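Local coordinates for carboxypeptidase D (Drosophila melanogaster, PDB 3MN8), which releases C-terminal arginine or lysine residues from peptides and proteins as a zinc metallocarboxypeptidase that processes growth factors, peptide hormones and neuropeptides, at residues 102-107 with 308-313; 108-113 with 319-324; 214-219 with 302-307. One frame throughout, in Å; residues are numbered along the deposited sequence.

All three contacts are buried in the first carboxypeptidase-like domain of the protein, the active 1B form. Contact 3 joins two neighbouring strands of the central sheet and holds the zinc ligand His217. Contact 1 joins a loop and the start of helix 106-121 to a second loop, and holds Glu104. Contacts 1 and 3 both touch the metal and the inhibitor. Contact 2 packs helix 106-121 against helix 317-333. The chemistry changes with place. Contact 3 is a ladder of backbone hydrogen bonds, contact 1 has one straight backbone bond and a methyl on a ring, and contact 2 has only packing across it. Leu306 of contact 3 touches Gly107 of contact 1 and Leu110 and Asn324 of contact 2.

Contact 1: residues 102-107 with 308-313; sequences GDETVG and CCKYPA. With ZN (zinc ion), chain F; GEM ((2-guanidinoethylmercapto)succinic acid), chain G.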
loop_
_atom_site.group_PDB
_atom_site.type_symbol
_atom_site.label_atom_id
_atom_site.label_comp_id
_atom_site.label_asym_id
_atom_site.label_seq_id
_atom_site.Cartn_x
_atom_site.Cartn_y
_atom_site.Cartn_z
ATOM N N GLY A 102 1.192 15.077 -8.007
ATOM C CA GLY A 102 1.452 16.231 -7.163
ATOM C C GLY A 102 0.259 17.114 -6.812
ATOM O O GLY A 102 0.234 17.729 -5.745
ATOM N N ASP A 103 -0.728 17.193 -7.700
ATOM C CA ASP A 103 -1.906 18.024 -7.451
ATOM C C ASP A 103 -3.019 17.285 -6.697
ATOM O O ASP A 103 -4.050 17.866 -6.383
ATOM C CB ASP A 103 -2.433 18.603 -8.763
ATOM C CG ASP A 103 -2.490 17.574 -9.882
ATOM O OD1 ASP A 103 -2.581 17.991 -11.053
ATOM O OD2 ASP A 103 -2.446 16.356 -9.600
ATOM N N GLU A 104 -2.808 16.000 -6.428
ATOM C CA GLU A 104 -3.736 15.212 -5.623
ATOM C C GLU A 104 -3.148 15.080 -4.226
ATOM O O GLU A 104 -2.305 14.208 -3.969
ATOM C CB GLU A 104 -3.952 13.838 -6.246
ATOM C CG GLU A 104 -4.457 13.876 -7.682
ATOM C CD GLU A 104 -4.413 12.515 -8.322
ATOM O OE1 GLU A 104 -4.202 11.538 -7.580
ATOM O OE2 GLU A 104 -4.570 12.414 -9.554
ATOM N N THR A 105 -3.625 15.935 -3.327
ATOM C CA THR A 105 -2.887 16.302 -2.124
ATOM C C THR A 105 -3.411 15.763 -0.783
ATOM O O THR A 105 -2.652 15.659 0.171
ATOM C CB THR A 105 -2.816 17.844 -2.038
ATOM O OG1 THR A 105 -4.147 18.389 -2.029
ATOM C CG2 THR A 105 -2.074 18.405 -3.248
ATOM N N VAL A 106 -4.701 15.442 -0.690
ATOM C CA VAL A 106 -5.278 15.027 0.595
ATOM C C VAL A 106 -4.528 13.824 1.211
ATOM O O VAL A 106 -4.138 13.847 2.383
ATOM C CB VAL A 106 -6.802 14.729 0.475
ATOM C CG1 VAL A 106 -7.396 14.301 1.823
ATOM C CG2 VAL A 106 -7.543 15.938 -0.086
ATOM N N GLY A 107 -4.315 12.779 0.414
ATOM C CA GLY A 107 -3.589 11.603 0.870
ATOM C C GLY A 107 -2.279 11.992 1.522
ATOM O O GLY A 107 -1.899 11.460 2.576
ATOM N N CYS A 308 -13.146 14.518 -4.238
ATOM C CA CYS A 308 -13.568 14.998 -5.541
ATOM C C CYS A 308 -12.662 16.137 -5.960
ATOM O O CYS A 308 -12.248 16.225 -7.117
ATOM C CB CYS A 308 -15.017 15.480 -5.490
ATOM S SG CYS A 308 -16.212 14.140 -5.425
ATOM N N CYS A 309 -12.360 17.014 -5.009
ATOM C CA CYS A 309 -11.398 18.084 -5.249
ATOM C C CYS A 309 -9.949 17.604 -5.061
ATOM O O CYS A 309 -9.539 17.201 -3.962
ATOM C CB CYS A 309 -11.681 19.264 -4.339
ATOM S SG CYS A 309 -10.575 20.646 -4.646
ATOM N N LYS A 310 -9.176 17.651 -6.141
ATOM C CA LYS A 310 -7.804 17.161 -6.110
ATOM C C LYS A 310 -6.971 17.848 -5.025
ATOM O O LYS A 310 -6.290 17.188 -4.239
ATOM C CB LYS A 310 -7.145 17.336 -7.480
ATOM C CG LYS A 310 -7.783 16.507 -8.575
ATOM C CD LYS A 310 -7.047 16.650 -9.911
ATOM C CE LYS A 310 -7.263 15.392 -10.786
ATOM N NZ LYS A 310 -6.469 15.373 -12.062
ATOM N N TYR A 311 -7.037 19.177 -4.990
ATOM C CA TYR A 311 -6.257 19.978 -4.041
ATOM C C TYR A 311 -7.161 20.903 -3.231
ATOM O O TYR A 311 -7.276 22.079 -3.558
ATOM C CB TYR A 311 -5.236 20.842 -4.791
ATOM C CG TYR A 311 -4.023 21.264 -3.976
ATOM C CD1 TYR A 311 -2.790 21.467 -4.591
ATOM C CD2 TYR A 311 -4.100 21.446 -2.601
ATOM C CE1 TYR A 311 -1.669 21.845 -3.871
ATOM C CE2 TYR A 311 -2.976 21.815 -1.861
ATOM C CZ TYR A 311 -1.766 22.016 -2.509
ATOM O OH TYR A 311 -0.647 22.392 -1.800
ATOM N N PRO A 312 -7.807 20.378 -2.174
ATOM C CA PRO A 312 -8.722 21.214 -1.384
ATOM C C PRO A 312 -7.948 22.130 -0.443
ATOM O O PRO A 312 -6.714 22.095 -0.437
ATOM C CB PRO A 312 -9.552 20.196 -0.587
ATOM C CG PRO A 312 -9.121 18.808 -1.098
ATOM C CD PRO A 312 -7.760 18.986 -1.693
ATOM N N ALA A 313 -8.663 22.942 0.330
ATOM C CA ALA A 313 -8.035 23.866 1.277
ATOM C C ALA A 313 -7.822 23.198 2.629
ATOM O O ALA A 313 -8.536 22.260 2.988
ATOM C CB ALA A 313 -8.875 25.144 1.438
HETATM ZN ZN ZN F . -3.952 10.493 -9.290
HETATM C C8 GEM G . -6.034 7.219 -12.208
HETATM S S7 GEM G . -5.411 5.950 -11.141
HETATM C C6 GEM G . -6.927 5.274 -10.524
HETATM C C5 GEM G . -7.901 4.847 -11.621
HETATM N N3 GEM G . -7.334 3.682 -12.282
HETATM C C1 GEM G . -7.772 3.103 -13.395
HETATM N N4 GEM G . -7.150 2.038 -13.885
HETATM N N2 GEM G . -8.835 3.591 -14.026
HETATM C C9 GEM G . -4.870 7.738 -13.010
HETATM O O14 GEM G . -3.728 7.305 -12.740
HETATM O O15 GEM G . -5.080 8.569 -13.919
HETATM C C10 GEM G . -6.761 8.346 -11.454
HETATM C C11 GEM G . -5.908 9.242 -10.564
HETATM O O12 GEM G . -6.312 9.444 -9.393
HETATM O O13 GEM G . -4.866 9.775 -11.024
#
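The zinc-binding loop that carries Glu104 packs here against residues 308-313, the loop between strand 300-305 and helix 317-333. Thr105 makes the hydrogen bond and the ring contact. Its backbone N donates to Lys310 O at 3.1 Å, and the bond is nearly straight at 168°. The Thr105 side chain lies over Tyr311. Its methyl CG2 sits above the middle of the ring, 3.3 Å from the centroid, and makes a CH-pi contact. OG1 lies between the backbone N and the carbonyl carbon (chi1 58°), which leaves CG2 on the ring. Tyr311 also meets Tyr40 edge-to-face. Next along, Val106 CG2 touches Pro312 CG at 3.4 Å. This apolar pair joins the start of helix 106-121 to the 308-313 loop.

Glu104 turns to the metal. OE1 and OE2 each lie 2.0 Å from the zinc ion, so the carboxylate is bidentate. His101 and His217 complete the protein ligands, and the inhibitor carboxylate also binds the metal. The extended Lys310 chain runs toward the Glu104 carboxylate, but Lys310 NZ stays 4.3 Å from Glu104 OE2. Its positive charge could still influence that end of the site. Asp103 hydrogen-bonds Ser158 through OD1. Disulfides Cys308-Cys268 and Cys309-Cys156 tie the second loop to the rest of the domain. The two-histidine, one-glutamate zinc site, with its glutamate just ahead of a helix, is typical of M14 metallocarboxypeptidases.

Contact 2: residues 108-113 with 319-324; sequences RQLLVY and QEWQRN
Leu110 reaches from helix 106-121 to helix 317-333 with both of its methyls. CD2 packs on the backbone of Trp321, 3.6 Å from Trp321 CA. CD1 meets the amide group of Asn324, 3.5 Å from Asn324 CG. The Leu110 and Asn324 side chains cross at about a right angle. One turn on, Tyr113 CB comes obliquely to the six-membered ring of the tryptophan, 3.5 Å from Trp321 CE3. The Tyr113 ring itself meets the indole obliquely. Its plane is turned 83° from that of the five-membered ring, with the centroids 6.0 Å apart. No hydrogen bond crosses the contact.

The polar group under Leu110 is held from within its own helix. Asn324 ND2 donates to Glu320 O at 2.6 Å, at an angle of 169°. The acceptor lies almost in the amide plane. Glu320 O also takes the helical bond from Asn324 N, so one carbonyl grips both the backbone and the side chain of Asn324. Asn324 OD1 bonds to Tyr255 OH. With both ends of the amide held, its rotation is fixed and Leu110 CD1 meets a set surface. Trp321 CG is anti to the backbone N, which lays the six-membered ring beside Tyr113 CB. Trp321 NE1 bonds to Glu32, and Phe34 meets the rings of both Trp321 and Tyr113.

The axes of segments 108-113 and 319-324 come within 10.0 Å and cross at -70°. The two six-residue segments bury 253 Å² between them. Helix 317-333 also packs on strands 212-217 and 300-305 through Phe216 and Ile304, and Asn324 touches Leu306, which follows Glu305.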
loop_
_atom_site.group_PDB
_atom_site.type_symbol
_atom_site.label_atom_id
_atom_site.label_comp_id
_atom_site.label_asym_id
_atom_site.label_seq_id
_atom_site.Cartn_x
_atom_site.Cartn_y
_atom_site.Cartn_z
ATOM N N ARG A 108 -1.584 12.928 0.881
ATOM C CA ARG A 108 -0.354 13.492 1.425
ATOM C C ARG A 108 -0.537 13.817 2.895
ATOM O O ARG A 108 0.151 13.263 3.753
ATOM C CB ARG A 108 0.062 14.756 0.662
ATOM C CG ARG A 108 0.999 15.635 1.457
ATOM C CD ARG A 108 1.338 16.951 0.768
ATOM N NE ARG A 108 2.460 16.797 -0.147
ATOM C CZ ARG A 108 3.691 17.282 0.010
ATOM N NH1 ARG A 108 4.036 18.010 1.065
ATOM N NH2 ARG A 108 4.587 17.032 -0.934
ATOM N N GLN A 109 -1.478 14.706 3.185
ATOM C CA GLN A 109 -1.680 15.165 4.560
ATOM C C GLN A 109 -2.198 14.071 5.480
ATOM O O GLN A 109 -1.826 14.034 6.663
ATOM C CB GLN A 109 -2.599 16.386 4.623
ATOM C CG GLN A 109 -1.862 17.700 4.516
ATOM C CD GLN A 109 -0.689 17.763 5.461
ATOM O OE1 GLN A 109 0.461 17.909 5.037
ATOM N NE2 GLN A 109 -0.967 17.649 6.751
ATOM N N LEU A 110 -3.039 13.182 4.945
ATOM C CA LEU A 110 -3.551 12.064 5.740
ATOM C C LEU A 110 -2.438 11.147 6.259
ATOM O O LEU A 110 -2.522 10.610 7.375
ATOM C CB LEU A 110 -4.568 11.246 4.951
ATOM C CG LEU A 110 -5.924 11.917 4.715
ATOM C CD1 LEU A 110 -6.855 10.941 4.032
ATOM C CD2 LEU A 110 -6.540 12.377 6.006
ATOM N N LEU A 111 -1.395 10.966 5.454
ATOM C CA LEU A 111 -0.289 10.121 5.866
ATOM C C LEU A 111 0.570 10.846 6.879
ATOM O O LEU A 111 1.135 10.234 7.778
ATOM C CB LEU A 111 0.550 9.696 4.668
ATOM C CG LEU A 111 -0.100 8.618 3.806
ATOM C CD1 LEU A 111 0.839 8.166 2.693
ATOM C CD2 LEU A 111 -0.483 7.456 4.708
ATOM N N VAL A 112 0.670 12.160 6.734
ATOM C CA VAL A 112 1.402 12.955 7.699
ATOM C C VAL A 112 0.693 12.846 9.036
ATOM O O VAL A 112 1.322 12.613 10.070
ATOM C CB VAL A 112 1.477 14.413 7.249
ATOM C CG1 VAL A 112 1.759 15.318 8.429
ATOM C CG2 VAL A 112 2.549 14.563 6.162
ATOM N N TYR A 113 -0.629 12.989 9.000
ATOM C CA TYR A 113 -1.477 12.761 10.172
ATOM C C TYR A 113 -1.338 11.352 10.789
ATOM O O TYR A 113 -1.209 11.205 12.002
ATOM C CB TYR A 113 -2.943 13.009 9.803
ATOM C CG TYR A 113 -3.284 14.456 9.508
ATOM C CD1 TYR A 113 -4.420 14.787 8.769
ATOM C CD2 TYR A 113 -2.481 15.493 9.976
ATOM C CE1 TYR A 113 -4.744 16.114 8.502
ATOM C CE2 TYR A 113 -2.796 16.821 9.715
ATOM C CZ TYR A 113 -3.925 17.120 8.975
ATOM O OH TYR A 113 -4.236 18.430 8.710
ATOM N N GLN A 319 -11.619 17.304 8.630
ATOM C CA GLN A 319 -12.727 16.418 8.212
ATOM C C GLN A 319 -12.269 15.142 7.474
ATOM O O GLN A 319 -12.731 14.019 7.764
ATOM C CB GLN A 319 -13.711 17.174 7.305
ATOM C CG GLN A 319 -14.898 17.804 8.019
ATOM C CD GLN A 319 -14.839 19.322 8.009
ATOM O OE1 GLN A 319 -15.870 19.996 7.937
ATOM N NE2 GLN A 319 -13.623 19.868 8.074
ATOM N N GLU A 320 -11.384 15.331 6.496
ATOM C CA GLU A 320 -10.830 14.218 5.744
ATOM C C GLU A 320 -10.177 13.239 6.702
ATOM O O GLU A 320 -10.269 12.020 6.520
ATOM C CB GLU A 320 -9.814 14.703 4.704
ATOM C CG GLU A 320 -10.383 15.694 3.678
ATOM C CD GLU A 320 -11.464 15.093 2.764
ATOM O OE1 GLU A 320 -11.853 13.921 2.965
ATOM O OE2 GLU A 320 -11.923 15.798 1.834
ATOM N N TRP A 321 -9.528 13.763 7.738
ATOM C CA TRP A 321 -8.906 12.880 8.720
ATOM C C TRP A 321 -9.932 11.979 9.417
ATOM O O TRP A 321 -9.740 10.763 9.501
ATOM C CB TRP A 321 -8.081 13.651 9.759
ATOM C CG TRP A 321 -7.731 12.782 10.935
ATOM C CD1 TRP A 321 -8.279 12.835 12.176
ATOM C CD2 TRP A 321 -6.794 11.692 10.955
ATOM N NE1 TRP A 321 -7.735 11.867 12.976
ATOM C CE2 TRP A 321 -6.820 11.146 12.253
ATOM C CE3 TRP A 321 -5.937 11.125 10.001
ATOM C CZ2 TRP A 321 -6.017 10.059 12.628
ATOM C CZ3 TRP A 321 -5.136 10.050 10.379
ATOM C CH2 TRP A 321 -5.182 9.534 11.681
ATOM N N GLN A 322 -11.020 12.570 9.906
ATOM C CA GLN A 322 -12.016 11.812 10.657
ATOM C C GLN A 322 -12.709 10.739 9.819
ATOM O O GLN A 322 -13.081 9.686 10.342
ATOM C CB GLN A 322 -13.053 12.736 11.286
ATOM C CG GLN A 322 -13.180 12.548 12.781
ATOM C CD GLN A 322 -11.943 13.010 13.525
ATOM O OE1 GLN A 322 -11.466 12.338 14.444
ATOM N NE2 GLN A 322 -11.409 14.162 13.126
ATOM N N ARG A 323 -12.876 11.004 8.526
ATOM C CA ARG A 323 -13.486 10.026 7.618
ATOM C C ARG A 323 -12.567 8.843 7.308
ATOM O O ARG A 323 -12.972 7.677 7.388
ATOM C CB ARG A 323 -13.892 10.706 6.312
ATOM C CG ARG A 323 -14.704 11.957 6.538
ATOM C CD ARG A 323 -14.916 12.719 5.252
ATOM N NE ARG A 323 -16.006 13.686 5.357
ATOM C CZ ARG A 323 -16.259 14.602 4.432
ATOM N NH1 ARG A 323 -15.492 14.664 3.349
ATOM N NH2 ARG A 323 -17.270 15.451 4.588
ATOM N N ASN A 324 -11.326 9.149 6.949
ATOM C CA ASN A 324 -10.413 8.128 6.481
ATOM C C ASN A 324 -9.746 7.388 7.625
ATOM O O ASN A 324 -9.190 6.304 7.437
ATOM C CB ASN A 324 -9.364 8.748 5.571
ATOM C CG ASN A 324 -9.962 9.311 4.296
ATOM O OD1 ASN A 324 -9.938 8.656 3.254
ATOM N ND2 ASN A 324 -10.506 10.529 4.372
#

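Contact 3: residues 214-219 with 302-307; sequences ANFHGG and LTIELS. With ZN (zinc ion), chain F; GEM ((2-guanidinoethylmercapto)succinic acid), chain G.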
loop_
_atom_site.group_PDB
_atom_site.type_symbol
_atom_site.label_atom_id
_atom_site.label_comp_id
_atom_site.label_asym_id
_atom_site.label_seq_id
_atom_site.Cartn_x
_atom_site.Cartn_y
_atom_site.Cartn_z
ATOM N N ALA A 214 -1.201 0.574 -0.316
ATOM C CA ALA A 214 -2.217 1.415 -0.919
ATOM C C ALA A 214 -1.563 2.691 -1.390
ATOM O O ALA A 214 -0.640 3.175 -0.739
ATOM C CB ALA A 214 -3.306 1.720 0.082
ATOM N N ASN A 215 -2.002 3.220 -2.534
ATOM C CA ASN A 215 -1.595 4.570 -2.915
ATOM C C ASN A 215 -2.785 5.508 -3.219
ATOM O O ASN A 215 -3.822 5.092 -3.761
ATOM C CB ASN A 215 -0.455 4.600 -3.962
ATOM C CG ASN A 215 -0.925 4.328 -5.364
ATOM O OD1 ASN A 215 -0.894 5.220 -6.210
ATOM N ND2 ASN A 215 -1.346 3.092 -5.633
ATOM N N PHE A 216 -2.634 6.768 -2.812
ATOM C CA PHE A 216 -3.760 7.664 -2.704
ATOM C C PHE A 216 -3.748 8.708 -3.789
ATOM O O PHE A 216 -2.711 9.285 -4.118
ATOM C CB PHE A 216 -3.781 8.306 -1.321
ATOM C CG PHE A 216 -3.815 7.304 -0.213
ATOM C CD1 PHE A 216 -2.645 6.810 0.334
ATOM C CD2 PHE A 216 -5.024 6.819 0.256
ATOM C CE1 PHE A 216 -2.683 5.865 1.342
ATOM C CE2 PHE A 216 -5.062 5.865 1.267
ATOM C CZ PHE A 216 -3.897 5.392 1.806
ATOM N N HIS A 217 -4.933 8.945 -4.334
ATOM C CA HIS A 217 -5.121 9.873 -5.417
ATOM C C HIS A 217 -6.326 10.736 -5.101
ATOM O O HIS A 217 -7.043 10.484 -4.135
ATOM C CB HIS A 217 -5.362 9.104 -6.717
ATOM C CG HIS A 217 -4.176 8.322 -7.185
ATOM N ND1 HIS A 217 -3.381 8.733 -8.232
ATOM C CD2 HIS A 217 -3.640 7.159 -6.740
ATOM C CE1 HIS A 217 -2.413 7.855 -8.422
ATOM N NE2 HIS A 217 -2.546 6.890 -7.526
ATOM N N GLY A 218 -6.550 11.751 -5.925
ATOM C CA GLY A 218 -7.698 12.614 -5.756
ATOM C C GLY A 218 -8.362 12.782 -7.098
ATOM O O GLY A 218 -7.771 12.456 -8.131
ATOM N N GLY A 219 -9.589 13.276 -7.090
ATOM C CA GLY A 219 -10.315 13.481 -8.325
ATOM C C GLY A 219 -11.648 12.791 -8.198
ATOM O O GLY A 219 -12.634 13.158 -8.844
ATOM N N LEU A 302 -3.786 -1.394 -3.383
ATOM C CA LEU A 302 -5.008 -0.738 -3.847
ATOM C C LEU A 302 -4.698 0.670 -4.299
ATOM O O LEU A 302 -3.732 1.279 -3.841
ATOM C CB LEU A 302 -6.044 -0.639 -2.724
ATOM C CG LEU A 302 -6.672 -1.926 -2.206
ATOM C CD1 LEU A 302 -7.787 -1.572 -1.235
ATOM C CD2 LEU A 302 -7.195 -2.764 -3.360
ATOM N N THR A 303 -5.536 1.193 -5.191
ATOM C CA THR A 303 -5.512 2.608 -5.543
ATOM C C THR A 303 -6.699 3.264 -4.847
ATOM O O THR A 303 -7.842 2.853 -5.042
ATOM C CB THR A 303 -5.644 2.841 -7.074
ATOM O OG1 THR A 303 -4.737 1.992 -7.787
ATOM C CG2 THR A 303 -5.354 4.296 -7.434
ATOM N N ILE A 304 -6.444 4.277 -4.030
ATOM C CA ILE A 304 -7.545 4.917 -3.321
ATOM C C ILE A 304 -7.705 6.412 -3.603
ATOM O O ILE A 304 -6.776 7.215 -3.408
ATOM C CB ILE A 304 -7.477 4.664 -1.820
ATOM C CG1 ILE A 304 -7.619 3.173 -1.549
ATOM C CG2 ILE A 304 -8.588 5.430 -1.115
ATOM C CD1 ILE A 304 -7.171 2.775 -0.181
ATOM N N GLU A 305 -8.907 6.759 -4.063
ATOM C CA GLU A 305 -9.260 8.131 -4.395
ATOM C C GLU A 305 -9.974 8.747 -3.194
ATOM O O GLU A 305 -10.984 8.219 -2.731
ATOM C CB GLU A 305 -10.170 8.147 -5.633
ATOM C CG GLU A 305 -9.571 7.501 -6.897
ATOM C CD GLU A 305 -8.562 8.401 -7.597
ATOM O OE1 GLU A 305 -8.011 7.992 -8.636
ATOM O OE2 GLU A 305 -8.315 9.522 -7.103
ATOM N N LEU A 306 -9.457 9.865 -2.694
ATOM C CA LEU A 306 -9.935 10.416 -1.422
ATOM C C LEU A 306 -10.959 11.543 -1.545
ATOM O O LEU A 306 -11.935 11.584 -0.794
ATOM C CB LEU A 306 -8.756 10.880 -0.558
ATOM C CG LEU A 306 -7.809 9.738 -0.222
ATOM C CD1 LEU A 306 -6.514 10.239 0.378
ATOM C CD2 LEU A 306 -8.498 8.771 0.709
ATOM N N SER A 307 -10.740 12.454 -2.484
ATOM C CA SER A 307 -11.619 13.604 -2.618
ATOM C C SER A 307 -12.017 13.838 -4.062
ATOM O O SER A 307 -11.327 13.401 -4.990
ATOM C CB SER A 307 -10.942 14.854 -2.067
ATOM O OG SER A 307 -9.624 14.978 -2.585
HETATM ZN ZN ZN F . -3.952 10.493 -9.290
HETATM C C8 GEM G . -6.034 7.219 -12.208
HETATM S S7 GEM G . -5.411 5.950 -11.141
HETATM C C6 GEM G . -6.927 5.274 -10.524
HETATM C C5 GEM G . -7.901 4.847 -11.621
HETATM N N3 GEM G . -7.334 3.682 -12.282
HETATM C C1 GEM G . -7.772 3.103 -13.395
HETATM N N4 GEM G . -7.150 2.038 -13.885
HETATM N N2 GEM G . -8.835 3.591 -14.026
HETATM C C9 GEM G . -4.870 7.738 -13.010
HETATM O O14 GEM G . -3.728 7.305 -12.740
HETATM O O15 GEM G . -5.080 8.569 -13.919
HETATM C C10 GEM G . -6.761 8.346 -11.454
HETATM C C11 GEM G . -5.908 9.242 -10.564
HETATM O O12 GEM G . -6.312 9.444 -9.393
HETATM O O13 GEM G . -4.866 9.775 -11.024
#
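Strands 214-217 and 302-305 run parallel, with axes 4.5 Å apart and twisted by 27°, joined by hydrogen bonds from Asn215 N to Leu302 O, Ile304 N to Asn215 O, His217 N to Ile304 O and Leu306 N to His217 O. They are neighbours inside the mixed eight-stranded sheet of the M14 carboxypeptidase fold. Further along, Gly219 N donates to Ser307 O at 2.7 Å.

The face bearing Ala214, Phe216, Leu302 and Ile304 is apolar. Phe216 and Ile304 lie side by side and point the same way, with Phe216 CD2 3.9 Å from Ile304 CB. Leu306 CD1 comes obliquely to the same ring, 3.7 Å from Phe216 CD2. Helices 317-333 and 245-257 cover this face.

The face of Asn215, His217, Thr303 and Glu305 turns toward the active site. His217 ND1 binds the zinc ion at 2.1 Å. The other ring nitrogen, NE2, donates to Asn215 OD1 at 2.7 Å. This bond is bent, with an angle of 141°, and it meets the amide oxygen from above the carbonyl plane. Asn215 CG sits between its backbone N and carbonyl carbon (chi1 78°), which swings the amide along the strand to His217. With an alanine in place of Asn215, His217 NE2 would lose this acceptor and the imidazole would probably turn more easily on the metal. Glu305 is the likely proton donor/acceptor. Its chain bends back toward the histidine. The sulfur of the bound inhibitor lies over one face of the imidazole. Thr303 CG2 touches the ring obliquely, 3.4 Å from His217 CD2.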